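PDB 4JB3: haloacid dehalogenase-like hydrolase from Bacteroides thetaiotaomicron, which removes the phosphate group from D-ribitol 5-phosphate, D-ribitol 1-phosphate and 5-amino-6-(5-phospho-D-ribitylamino)uracil, and could thus take part in riboflavin biosynthesis. Local coordinates for residues V28-G33 / H167-P172; D60-T65 / V192-S197; C156-L161 / I179-V184; S197-G202 / F207-P212. All coordinates share one frame; numbering follows the deposited sequence.

Contact 1. Residues V28-G33 / H167-P172; sequences VFDFGG and HTKPAP. With NA (sodium ion), chain B.
K169 comes down onto one face of the D30 carboxylate: its NZ stands almost directly above CG, with OD1 of D30 3.1 Å from NZ in a salt bridge and OD2 of D30 slightly farther, 3.4 Å from NZ. The lysine gets there by a bend in its middle, chi3 -71°, beyond which NZ lies anti to CG. On the other side of the carboxylate plane lie the sodium ion, 2.2 Å from D30 OD2, and the backbone N of F31, whose bond to D30 OD1 (2.7 Å) meets the oxygen 49° out of plane. D30 thus divides its oxygens, OD2 for the metal and OD1 for F31 N, K169 and the hydroxyl of S130. This is the catalytic centre of a haloacid dehalogenase fold: D30, the nucleophile by similarity, sits just beyond strand 26-29 at the start of a DFGG sequence, and K169 probably corresponds to the lysine that these enzymes keep beside it. G32 O, 2.2 Å from the sodium, and two waters share the metal with D30 and D194. NZ of K169 also bridges to D193 and bonds L129 O, so three groups fix its position. A cis peptide joins K169 to P170.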
loop_
_atom_site.group_PDB
_atom_site.type_symbol
_atom_site.label_atom_id
_atom_site.label_comp_id
_atom_site.label_asym_id
_atom_site.label_seq_id
_atom_site.Cartn_x
_atom_site.Cartn_y
_atom_site.Cartn_z
ATOM N N VAL A 28 -4.021 7.252 7.976
ATOM C CA VAL A 28 -3.715 6.984 6.571
ATOM C C VAL A 28 -2.724 5.833 6.540
ATOM O O VAL A 28 -1.630 5.950 7.089
ATOM C CB VAL A 28 -3.108 8.229 5.887
ATOM C CG1 VAL A 28 -2.738 7.924 4.431
ATOM C CG2 VAL A 28 -4.091 9.405 5.930
ATOM N N PHE A 29 -3.111 4.722 5.913
ATOM C CA PHE A 29 -2.264 3.541 5.798
ATOM C C PHE A 29 -1.705 3.370 4.391
ATOM O O PHE A 29 -2.394 3.618 3.400
ATOM C CB PHE A 29 -3.083 2.270 6.057
ATOM C CG PHE A 29 -3.509 2.070 7.481
ATOM C CD1 PHE A 29 -2.646 1.514 8.418
ATOM C CD2 PHE A 29 -4.799 2.402 7.873
ATOM C CE1 PHE A 29 -3.053 1.302 9.737
ATOM C CE2 PHE A 29 -5.215 2.192 9.175
ATOM C CZ PHE A 29 -4.337 1.645 10.114
ATOM N N ASP A 30 -0.470 2.890 4.295
ATOM C CA ASP A 30 0.026 2.309 3.057
ATOM C C ASP A 30 -0.547 0.890 2.943
ATOM O O ASP A 30 -1.060 0.335 3.928
ATOM C CB ASP A 30 1.548 2.251 3.093
ATOM C CG ASP A 30 2.156 1.982 1.731
ATOM O OD1 ASP A 30 1.427 1.986 0.714
ATOM O OD2 ASP A 30 3.377 1.782 1.676
ATOM N N PHE A 31 -0.475 0.313 1.747
ATOM C CA PHE A 31 -0.942 -1.052 1.512
ATOM C C PHE A 31 0.237 -2.019 1.722
ATOM O O PHE A 31 0.369 -2.615 2.800
ATOM C CB PHE A 31 -1.530 -1.164 0.098
ATOM C CG PHE A 31 -2.087 -2.523 -0.232
ATOM C CD1 PHE A 31 -3.162 -3.039 0.482
ATOM C CD2 PHE A 31 -1.534 -3.283 -1.251
ATOM C CE1 PHE A 31 -3.675 -4.290 0.180
ATOM C CE2 PHE A 31 -2.050 -4.536 -1.561
ATOM C CZ PHE A 31 -3.120 -5.036 -0.838
ATOM N N GLY A 32 1.096 -2.167 0.720
ATOM C CA GLY A 32 2.239 -3.056 0.846
ATOM C C GLY A 32 3.200 -2.597 1.930
ATOM O O GLY A 32 3.546 -1.410 2.002
ATOM N N GLY A 33 3.629 -3.529 2.774
ATOM C CA GLY A 33 4.547 -3.221 3.854
ATOM C C GLY A 33 3.851 -2.880 5.159
ATOM O O GLY A 33 4.499 -2.836 6.207
ATOM N N HIS A 167 1.272 10.370 -9.655
ATOM C CA HIS A 167 2.507 10.540 -8.887
ATOM C C HIS A 167 2.661 9.355 -7.962
ATOM O O HIS A 167 1.661 8.776 -7.532
ATOM C CB HIS A 167 2.442 11.800 -8.007
ATOM C CG HIS A 167 2.169 13.062 -8.758
ATOM N ND1 HIS A 167 3.167 13.827 -9.320
ATOM C CD2 HIS A 167 1.007 13.703 -9.024
ATOM C CE1 HIS A 167 2.630 14.879 -9.913
ATOM N NE2 HIS A 167 1.322 14.831 -9.741
ATOM N N THR A 168 3.904 9.003 -7.633
ATOM C CA THR A 168 4.180 8.009 -6.599
ATOM C C THR A 168 4.856 8.650 -5.396
ATOM O O THR A 168 5.672 9.569 -5.559
ATOM C CB THR A 168 5.085 6.867 -7.113
ATOM O OG1 THR A 168 6.146 7.417 -7.907
ATOM C CG2 THR A 168 4.287 5.901 -7.949
ATOM N N LYS A 169 4.523 8.164 -4.199
ATOM C CA LYS A 169 5.263 8.529 -2.990
ATOM C C LYS A 169 6.727 8.194 -3.268
ATOM O O LYS A 169 7.012 7.162 -3.879
ATOM C CB LYS A 169 4.765 7.717 -1.790
ATOM C CG LYS A 169 3.293 7.958 -1.430
ATOM C CD LYS A 169 2.932 7.190 -0.151
ATOM C CE LYS A 169 2.893 5.724 -0.457
ATOM N NZ LYS A 169 2.554 4.912 0.729
ATOM N N PRO A 170 7.661 9.033 -2.803
ATOM C CA PRO A 170 7.468 10.129 -1.848
ATOM C C PRO A 170 7.225 11.498 -2.483
ATOM O O PRO A 170 7.517 12.500 -1.836
ATOM C CB PRO A 170 8.795 10.131 -1.085
ATOM C CG PRO A 170 9.798 9.800 -2.160
ATOM C CD PRO A 170 9.095 8.804 -3.071
ATOM N N ALA A 171 6.695 11.553 -3.700
ATOM C CA ALA A 171 6.391 12.850 -4.306
ATOM C C ALA A 171 5.403 13.615 -3.432
ATOM O O ALA A 171 4.353 13.070 -3.065
ATOM C CB ALA A 171 5.819 12.666 -5.699
ATOM N N PRO A 172 5.728 14.874 -3.094
ATOM C CA PRO A 172 4.824 15.653 -2.245
ATOM C C PRO A 172 3.449 15.794 -2.892
ATOM O O PRO A 172 2.457 15.922 -2.175
ATOM C CB PRO A 172 5.509 17.022 -2.160
ATOM C CG PRO A 172 6.948 16.750 -2.431
ATOM C CD PRO A 172 6.966 15.606 -3.409
HETATM NA NA NA B . 5.019 0.253 1.749
HETATM O O HOH W 1 6.934 -1.007 1.168
HETATM O O HOH W 2 6.427 2.178 1.496
#

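Contact 2. Residues D60-T65 / V192-S197; sequences DKYHQT and VDDGSS. With NA (sodium ion), chain B.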
loop_
_atom_site.group_PDB
_atom_site.type_symbol
_atom_site.label_atom_id
_atom_site.label_comp_id
_atom_site.label_asym_id
_atom_site.label_seq_id
_atom_site.Cartn_x
_atom_site.Cartn_y
_atom_site.Cartn_z
ATOM N N ASP A 60 11.914 -2.585 -6.679
ATOM C CA ASP A 60 12.155 -1.886 -5.418
ATOM C C ASP A 60 11.053 -2.175 -4.399
ATOM O O ASP A 60 9.952 -2.589 -4.761
ATOM C CB ASP A 60 12.251 -0.380 -5.656
ATOM C CG ASP A 60 12.928 0.352 -4.506
ATOM O OD1 ASP A 60 14.160 0.204 -4.362
ATOM O OD2 ASP A 60 12.246 1.082 -3.749
ATOM N N LYS A 61 11.348 -1.948 -3.125
ATOM C CA LYS A 61 10.372 -2.175 -2.066
ATOM C C LYS A 61 9.461 -0.962 -1.863
ATOM O O LYS A 61 8.364 -1.097 -1.315
ATOM C CB LYS A 61 11.103 -2.483 -0.758
ATOM C CG LYS A 61 10.385 -3.433 0.184
ATOM C CD LYS A 61 11.215 -3.655 1.433
ATOM C CE LYS A 61 12.653 -3.971 1.063
ATOM N NZ LYS A 61 13.545 -4.118 2.249
ATOM N N TYR A 62 9.906 0.212 -2.312
ATOM C CA TYR A 62 9.259 1.471 -1.916
ATOM C C TYR A 62 8.879 2.388 -3.064
ATOM O O TYR A 62 7.865 3.082 -2.997
ATOM C CB TYR A 62 10.165 2.265 -0.972
ATOM C CG TYR A 62 10.635 1.490 0.230
ATOM C CD1 TYR A 62 9.747 1.112 1.229
ATOM C CD2 TYR A 62 11.967 1.140 0.366
ATOM C CE1 TYR A 62 10.181 0.402 2.332
ATOM C CE2 TYR A 62 12.412 0.435 1.465
ATOM C CZ TYR A 62 11.517 0.064 2.437
ATOM O OH TYR A 62 11.962 -0.639 3.532
ATOM N N HIS A 63 9.710 2.408 -4.098
ATOM C CA HIS A 63 9.539 3.327 -5.212
ATOM C C HIS A 63 10.103 2.702 -6.482
ATOM O O HIS A 63 11.321 2.595 -6.644
ATOM C CB HIS A 63 10.265 4.644 -4.904
ATOM C CG HIS A 63 10.109 5.691 -5.960
ATOM N ND1 HIS A 63 9.071 6.602 -5.960
ATOM C CD2 HIS A 63 10.866 5.984 -7.044
ATOM C CE1 HIS A 63 9.193 7.403 -7.005
ATOM N NE2 HIS A 63 10.274 7.050 -7.677
ATOM N N GLN A 64 9.218 2.294 -7.388
ATOM C CA GLN A 64 9.667 1.683 -8.632
ATOM C C GLN A 64 10.269 2.720 -9.564
ATOM O O GLN A 64 10.050 3.919 -9.389
ATOM C CB GLN A 64 8.512 0.966 -9.334
ATOM C CG GLN A 64 7.714 0.017 -8.442
ATOM C CD GLN A 64 8.575 -1.000 -7.725
ATOM O OE1 GLN A 64 9.623 -1.424 -8.224
ATOM N NE2 GLN A 64 8.144 -1.385 -6.532
ATOM N N THR A 65 11.038 2.244 -10.542
ATOM C CA THR A 65 11.600 3.096 -11.583
ATOM C C THR A 65 11.279 2.514 -12.957
ATOM O O THR A 65 10.673 1.437 -13.055
ATOM C CB THR A 65 13.124 3.232 -11.442
ATOM O OG1 THR A 65 13.727 1.938 -11.554
ATOM C CG2 THR A 65 13.476 3.838 -10.092
ATOM N N VAL A 192 0.833 5.991 8.409
ATOM C CA VAL A 192 1.460 4.708 8.715
ATOM C C VAL A 192 2.061 4.095 7.455
ATOM O O VAL A 192 1.327 3.686 6.558
ATOM C CB VAL A 192 0.439 3.723 9.317
ATOM C CG1 VAL A 192 1.143 2.449 9.791
ATOM C CG2 VAL A 192 -0.339 4.360 10.460
ATOM N N ASP A 193 3.386 4.034 7.386
ATOM C CA ASP A 193 4.077 3.628 6.169
ATOM C C ASP A 193 5.398 3.020 6.579
ATOM O O ASP A 193 6.064 3.532 7.483
ATOM C CB ASP A 193 4.298 4.868 5.280
ATOM C CG ASP A 193 4.669 4.522 3.846
ATOM O OD1 ASP A 193 5.608 3.731 3.622
ATOM O OD2 ASP A 193 4.021 5.051 2.919
ATOM N N ASP A 194 5.784 1.920 5.936
ATOM C CA ASP A 194 7.045 1.278 6.288
ATOM C C ASP A 194 8.266 1.913 5.625
ATOM O O ASP A 194 9.408 1.572 5.965
ATOM C CB ASP A 194 7.014 -0.224 5.967
ATOM C CG ASP A 194 6.789 -0.498 4.494
ATOM O OD1 ASP A 194 5.833 0.073 3.932
ATOM O OD2 ASP A 194 7.559 -1.283 3.894
ATOM N N GLY A 195 8.027 2.824 4.675
ATOM C CA GLY A 195 9.122 3.405 3.908
ATOM C C GLY A 195 9.632 4.725 4.461
ATOM O O GLY A 195 8.847 5.664 4.665
ATOM N N SER A 196 10.939 4.792 4.712
ATOM C CA SER A 196 11.564 5.955 5.332
ATOM C C SER A 196 11.335 7.247 4.571
ATOM O O SER A 196 10.959 8.256 5.170
ATOM C CB SER A 196 13.066 5.718 5.528
ATOM O OG SER A 196 13.260 4.706 6.480
ATOM N N SER A 197 11.572 7.231 3.263
ATOM C CA SER A 197 11.427 8.452 2.470
ATOM C C SER A 197 9.995 8.966 2.545
ATOM O O SER A 197 9.767 10.174 2.629
ATOM C CB SER A 197 11.832 8.220 1.016
ATOM O OG SER A 197 13.218 7.930 0.916
HETATM NA NA NA B . 5.019 0.253 1.749
HETATM O O HOH W 1 6.934 -1.007 1.168
HETATM O O HOH W 3 10.061 -2.057 4.548
HETATM O O HOH W 2 6.427 2.178 1.496
#
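D194 OD2 takes hydrogen bonds from two waters and lies at the edge of the Y62 ring, near its plane, 3.5 Å from Y62 CE1. Here the helical cap that follows strand 26-29 in the chain closes over the acidic loop after strand 189-192, a hallmark of haloacid dehalogenase phosphatases. The first water donates to D194 OD2 and K61 O and also ligates the sodium; the second joins D194 OD2 to the Y62 hydroxyl, 2.6 Å from Y62 OH. The other carboxylate oxygen, D194 OD1, binds the sodium directly at 2.3 Å, completing with D30 and G32 the protein part of the metal site. A chi1 of 61° sets D194 CG between its backbone N and carbonyl carbon, turning the carboxylate to metal and cap together, its plane 49° from that of the ring. Y62 CE1 also meets G195 CA at 3.6 Å, while K61 CB covers one ring face. Each loop is braced from within. D60 OD2 accepts from Y62 N, closing an Asx turn, and from H63 N as well, making an Asx motif, and Q64 doubly bonds the D60 backbone. D193 makes an Asx turn of its own, its OD1 taking the N-H of G195, the helix N-cap, and a hydrogen bond donated by a sodium-bound water, 2.8 Å from D193 OD1.

Contact 3. Residues C156-L161 / I179-V184; sequences CDKLYL and IKDSHV
The end of helix 172-182 is tied to edge strand 158-161 of the Rossmann-like sheet through one carboxylate oxygen. D181 OD2 accepts two hydrogen bonds: from the hydroxyl of Y160, with Y160 OH 2.6 Å from OD2, and from K158, with NZ 2.8 Å from OD2 in a salt bridge. The tyrosine comes in on the anti lone pair, away from D181 OD1, whereas the ammonium arrives on the syn side, 31° out of the carboxylate plane. Ring and carboxylate planes stand 76° apart, with D181 at the ring edge. K158, CG anti to its backbone N (chi1 -176°) and extended beyond, crosses D181 at about a right angle, its CG lying over one face of the Y160 ring toward the rim. S182 CB touches the same hydroxyl, 3.4 Å from Y160 OH. With an alanine here instead of D181, Y160 OH and K158 NZ would probably lose their common acceptor, and the lysine would be freer to swing. S182 OG turns back to its own chain, accepting V184 N in an ST turn and bonding M178 O. Below the polar tips the Y160 ring packs on F177 and M178 of the helix and on L129 of the neighbouring strand 125-130.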
loop_
_atom_site.group_PDB
_atom_site.type_symbol
_atom_site.label_atom_id
_atom_site.label_comp_id
_atom_site.label_asym_id
_atom_site.label_seq_id
_atom_site.Cartn_x
_atom_site.Cartn_y
_atom_site.Cartn_z
ATOM N N CYS A 156 -11.574 1.069 4.394
ATOM C CA CYS A 156 -11.228 2.492 4.321
ATOM C C CYS A 156 -12.409 3.356 3.894
ATOM O O CYS A 156 -13.362 2.868 3.273
ATOM C CB CYS A 156 -10.091 2.723 3.323
ATOM S SG CYS A 156 -8.630 1.699 3.533
ATOM N N ASP A 157 -12.337 4.646 4.212
ATOM C CA ASP A 157 -13.307 5.589 3.701
ATOM C C ASP A 157 -13.039 5.918 2.240
ATOM O O ASP A 157 -13.981 6.067 1.445
ATOM C CB ASP A 157 -13.309 6.851 4.557
ATOM C CG ASP A 157 -13.850 6.595 5.953
ATOM O OD1 ASP A 157 -15.058 6.330 6.082
ATOM O OD2 ASP A 157 -13.066 6.637 6.921
ATOM N N LYS A 158 -11.762 6.014 1.881
ATOM C CA LYS A 158 -11.361 6.257 0.494
ATOM C C LYS A 158 -9.949 5.748 0.236
ATOM O O LYS A 158 -9.097 5.791 1.132
ATOM C CB LYS A 158 -11.447 7.752 0.149
ATOM C CG LYS A 158 -11.129 8.067 -1.314
ATOM C CD LYS A 158 -11.662 9.426 -1.730
ATOM C CE LYS A 158 -11.329 9.731 -3.188
ATOM N NZ LYS A 158 -12.016 10.985 -3.648
ATOM N N LEU A 159 -9.718 5.264 -0.986
ATOM C CA LEU A 159 -8.407 4.829 -1.455
ATOM C C LEU A 159 -7.771 5.903 -2.337
ATOM O O LEU A 159 -8.380 6.354 -3.315
ATOM C CB LEU A 159 -8.545 3.562 -2.299
ATOM C CG LEU A 159 -9.172 2.326 -1.657
ATOM C CD1 LEU A 159 -9.291 1.200 -2.669
ATOM C CD2 LEU A 159 -8.299 1.876 -0.547
ATOM N N TYR A 160 -6.550 6.297 -2.007
ATOM C CA TYR A 160 -5.775 7.188 -2.858
ATOM C C TYR A 160 -4.644 6.373 -3.469
ATOM O O TYR A 160 -3.683 5.987 -2.793
ATOM C CB TYR A 160 -5.240 8.388 -2.065
ATOM C CG TYR A 160 -6.350 9.265 -1.533
ATOM C CD1 TYR A 160 -6.881 10.278 -2.308
ATOM C CD2 TYR A 160 -6.904 9.051 -0.268
ATOM C CE1 TYR A 160 -7.910 11.080 -1.835
ATOM C CE2 TYR A 160 -7.937 9.852 0.210
ATOM C CZ TYR A 160 -8.431 10.861 -0.573
ATOM O OH TYR A 160 -9.456 11.655 -0.104
ATOM N N LEU A 161 -4.771 6.124 -4.768
ATOM C CA LEU A 161 -3.916 5.171 -5.481
ATOM C C LEU A 161 -3.020 5.919 -6.451
ATOM O O LEU A 161 -3.506 6.690 -7.286
ATOM C CB LEU A 161 -4.797 4.176 -6.254
ATOM C CG LEU A 161 -5.871 3.465 -5.418
ATOM C CD1 LEU A 161 -6.718 2.544 -6.291
ATOM C CD2 LEU A 161 -5.208 2.681 -4.296
ATOM N N ILE A 179 -4.576 15.368 0.829
ATOM C CA ILE A 179 -4.931 16.347 1.847
ATOM C C ILE A 179 -6.059 17.246 1.360
ATOM O O ILE A 179 -7.017 17.521 2.086
ATOM C CB ILE A 179 -3.717 17.211 2.236
ATOM C CG1 ILE A 179 -2.691 16.370 2.994
ATOM C CG2 ILE A 179 -4.156 18.398 3.081
ATOM C CD1 ILE A 179 -1.355 17.056 3.165
ATOM N N LYS A 180 -5.957 17.695 0.117
ATOM C CA LYS A 180 -6.963 18.601 -0.424
ATOM C C LYS A 180 -8.297 17.910 -0.667
ATOM O O LYS A 180 -9.357 18.504 -0.474
ATOM C CB LYS A 180 -6.462 19.237 -1.715
ATOM C CG LYS A 180 -5.386 20.280 -1.505
ATOM C CD LYS A 180 -5.018 20.927 -2.821
ATOM C CE LYS A 180 -4.340 22.265 -2.590
ATOM N NZ LYS A 180 -3.014 22.122 -1.937
ATOM N N ASP A 181 -8.249 16.652 -1.094
ATOM C CA ASP A 181 -9.472 15.921 -1.403
ATOM C C ASP A 181 -10.206 15.483 -0.144
ATOM O O ASP A 181 -11.434 15.501 -0.099
ATOM C CB ASP A 181 -9.165 14.689 -2.257
ATOM C CG ASP A 181 -10.415 13.922 -2.631
ATOM O OD1 ASP A 181 -11.132 14.369 -3.552
ATOM O OD2 ASP A 181 -10.699 12.884 -1.996
ATOM N N SER A 182 -9.445 15.082 0.871
ATOM C CA SER A 182 -10.014 14.488 2.079
ATOM C C SER A 182 -10.357 15.529 3.122
ATOM O O SER A 182 -11.147 15.261 4.026
ATOM C CB SER A 182 -9.028 13.500 2.701
ATOM O OG SER A 182 -7.875 14.166 3.192
ATOM N N HIS A 183 -9.726 16.696 3.004
ATOM C CA HIS A 183 -9.825 17.775 3.997
ATOM C C HIS A 183 -9.236 17.426 5.366
ATOM O O HIS A 183 -9.579 18.070 6.353
ATOM C CB HIS A 183 -11.271 18.250 4.182
ATOM C CG HIS A 183 -12.001 18.512 2.902
ATOM N ND1 HIS A 183 -11.496 19.316 1.903
ATOM C CD2 HIS A 183 -13.217 18.099 2.475
ATOM C CE1 HIS A 183 -12.365 19.374 0.908
ATOM N NE2 HIS A 183 -13.415 18.642 1.228
ATOM N N VAL A 184 -8.377 16.419 5.457
ATOM C CA VAL A 184 -7.760 16.148 6.755
ATOM C C VAL A 184 -6.815 17.276 7.158
ATOM O O VAL A 184 -6.215 17.954 6.303
ATOM C CB VAL A 184 -7.001 14.795 6.812
ATOM C CG1 VAL A 184 -7.934 13.632 6.478
ATOM C CG2 VAL A 184 -5.783 14.795 5.883
#

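Contact 4. Residues S197-G202 / F207-P212; sequences SNIHIG and FETFQP
The F207 ring turns its edge to the end of helix 196-204: G202 O lies in the ring plane, 3.2 Å from F207 CD2, and the same oxygen accepts F207 N at 3.0 Å. Farther along, the F210 ring carries P212 CD over the centre of one face, while the Q211 amide sets OE1 against I199, 3.7 Å from I199 CG1. I199 supplies the helix side chain packed against the strand. Its branches diverge: CG2 meets the hydroxyl of T209, 3.7 Å from OG1, and CD1, swung round by chi2 of -74°, reaches F210 O at 3.6 Å and touches T209 CB. With an alanine at I199, the branches between T209 and Q211 would be gone, which would probably open a gap between helix and strand and leave the aliphatic part of Q211 without its packing partner. Q211 stretches past I199 so that its NE2 bonds D194 O and S196 OG, linking the strand end to the metal-binding loop. Segment 197-202 runs nearly antiparallel to strand 208-210 (165°), their axes 8.5 Å apart, as expected for the second half of the beta-alpha-beta unit of strand 189-192, helix 196-204 and strand 208-210.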
loop_
_atom_site.group_PDB
_atom_site.type_symbol
_atom_site.label_atom_id
_atom_site.label_comp_id
_atom_site.label_asym_id
_atom_site.label_seq_id
_atom_site.Cartn_x
_atom_site.Cartn_y
_atom_site.Cartn_z
ATOM N N SER A 197 11.572 7.231 3.263
ATOM C CA SER A 197 11.427 8.452 2.470
ATOM C C SER A 197 9.995 8.966 2.545
ATOM O O SER A 197 9.767 10.174 2.629
ATOM C CB SER A 197 11.832 8.220 1.016
ATOM O OG SER A 197 13.218 7.930 0.916
ATOM N N ASN A 198 9.024 8.055 2.545
ATOM C CA ASN A 198 7.625 8.456 2.628
ATOM C C ASN A 198 7.323 9.082 3.981
ATOM O O ASN A 198 6.602 10.080 4.071
ATOM C CB ASN A 198 6.714 7.243 2.421
ATOM C CG ASN A 198 6.807 6.673 1.029
ATOM O OD1 ASN A 198 7.344 7.304 0.115
ATOM N ND2 ASN A 198 6.278 5.461 0.850
ATOM N N ILE A 199 7.849 8.475 5.044
ATOM C CA ILE A 199 7.681 9.002 6.396
ATOM C C ILE A 199 8.257 10.417 6.505
ATOM O O ILE A 199 7.640 11.309 7.094
ATOM C CB ILE A 199 8.322 8.053 7.428
ATOM C CG1 ILE A 199 7.501 6.765 7.542
ATOM C CG2 ILE A 199 8.460 8.733 8.789
ATOM C CD1 ILE A 199 6.168 6.921 8.291
ATOM N N HIS A 200 9.431 10.639 5.923
ATOM C CA HIS A 200 10.055 11.949 6.028
ATOM C C HIS A 200 9.246 13.053 5.359
ATOM O O HIS A 200 9.098 14.137 5.926
ATOM C CB HIS A 200 11.493 11.913 5.522
ATOM C CG HIS A 200 12.375 11.006 6.321
ATOM N ND1 HIS A 200 12.388 11.015 7.700
ATOM C CD2 HIS A 200 13.276 10.070 5.936
ATOM C CE1 HIS A 200 13.261 10.118 8.131
ATOM N NE2 HIS A 200 13.814 9.531 7.082
ATOM N N ILE A 201 8.698 12.793 4.173
ATOM C CA ILE A 201 7.869 13.803 3.538
ATOM C C ILE A 201 6.552 13.978 4.302
ATOM O O ILE A 201 6.076 15.101 4.470
ATOM C CB ILE A 201 7.644 13.520 2.039
ATOM C CG1 ILE A 201 6.797 14.629 1.415
ATOM C CG2 ILE A 201 6.975 12.194 1.821
ATOM C CD1 ILE A 201 7.533 15.940 1.295
ATOM N N GLY A 202 5.987 12.887 4.816
ATOM C CA GLY A 202 4.798 12.996 5.648
ATOM C C GLY A 202 5.025 13.899 6.848
ATOM O O GLY A 202 4.203 14.780 7.138
ATOM N N PHE A 207 2.126 15.667 9.170
ATOM C CA PHE A 207 1.511 14.454 9.695
ATOM C C PHE A 207 2.226 13.941 10.927
ATOM O O PHE A 207 3.450 14.065 11.046
ATOM C CB PHE A 207 1.538 13.350 8.645
ATOM C CG PHE A 207 0.648 13.607 7.475
ATOM C CD1 PHE A 207 -0.686 13.246 7.526
ATOM C CD2 PHE A 207 1.129 14.247 6.330
ATOM C CE1 PHE A 207 -1.525 13.483 6.453
ATOM C CE2 PHE A 207 0.284 14.484 5.242
ATOM C CZ PHE A 207 -1.045 14.096 5.316
ATOM N N GLU A 208 1.467 13.355 11.845
ATOM C CA GLU A 208 2.056 12.450 12.818
ATOM C C GLU A 208 2.405 11.184 12.040
ATOM O O GLU A 208 1.689 10.800 11.101
ATOM C CB GLU A 208 1.065 12.140 13.948
ATOM C CG GLU A 208 0.742 13.336 14.841
ATOM C CD GLU A 208 1.915 13.755 15.717
ATOM O OE1 GLU A 208 2.734 12.886 16.080
ATOM O OE2 GLU A 208 2.013 14.956 16.048
ATOM N N THR A 209 3.510 10.536 12.393
ATOM C CA THR A 209 3.924 9.356 11.638
ATOM C C THR A 209 4.213 8.140 12.512
ATOM O O THR A 209 4.606 8.249 13.676
ATOM C CB THR A 209 5.152 9.632 10.739
ATOM O OG1 THR A 209 6.273 9.984 11.557
ATOM C CG2 THR A 209 4.872 10.767 9.754
ATOM N N PHE A 210 4.013 6.978 11.909
ATOM C CA PHE A 210 4.355 5.701 12.519
ATOM C C PHE A 210 4.928 4.842 11.409
ATOM O O PHE A 210 4.272 4.629 10.384
ATOM C CB PHE A 210 3.110 5.062 13.139
ATOM C CG PHE A 210 3.303 3.625 13.579
ATOM C CD1 PHE A 210 4.492 3.207 14.159
ATOM C CD2 PHE A 210 2.270 2.710 13.436
ATOM C CE1 PHE A 210 4.661 1.889 14.568
ATOM C CE2 PHE A 210 2.426 1.394 13.862
ATOM C CZ PHE A 210 3.626 0.985 14.412
ATOM N N GLN A 211 6.155 4.367 11.612
ATOM C CA GLN A 211 6.858 3.548 10.623
ATOM C C GLN A 211 7.027 2.106 11.130
ATOM O O GLN A 211 8.050 1.758 11.739
ATOM C CB GLN A 211 8.212 4.170 10.230
ATOM C CG GLN A 211 8.938 3.404 9.112
ATOM C CD GLN A 211 10.185 4.105 8.588
ATOM O OE1 GLN A 211 10.501 5.224 8.983
ATOM N NE2 GLN A 211 10.883 3.450 7.658
ATOM N N PRO A 212 6.015 1.267 10.899
ATOM C CA PRO A 212 6.154 -0.138 11.296
ATOM C C PRO A 212 7.145 -0.880 10.410
ATOM O O PRO A 212 7.467 -0.437 9.298
ATOM C CB PRO A 212 4.743 -0.694 11.094
ATOM C CG PRO A 212 4.172 0.142 9.974
ATOM C CD PRO A 212 4.732 1.533 10.217
#

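Contacts 1 and 2 share the sodium and two of its waters and are joined by the K169-D193 salt bridge; contact 1 is a salt bridge at the metal, whereas contact 2 works through a ring edge and bridging waters. Contact 1 is wholly buried, while contact 2 brings an exposed tyrosine of the cap onto buried loop residues. Contacts 3 and 4 pair the outermost strands, 158-161 and 208-210, with helices. Contact 3 is partly buried and held by charge and hydroxyl; contact 4 is mainly apolar. I179, from the helix of contact 3, packs on F207 of contact 4. Contact 4 shares helix 196-204 with contact 2, and its N198 packs on K169 and P170.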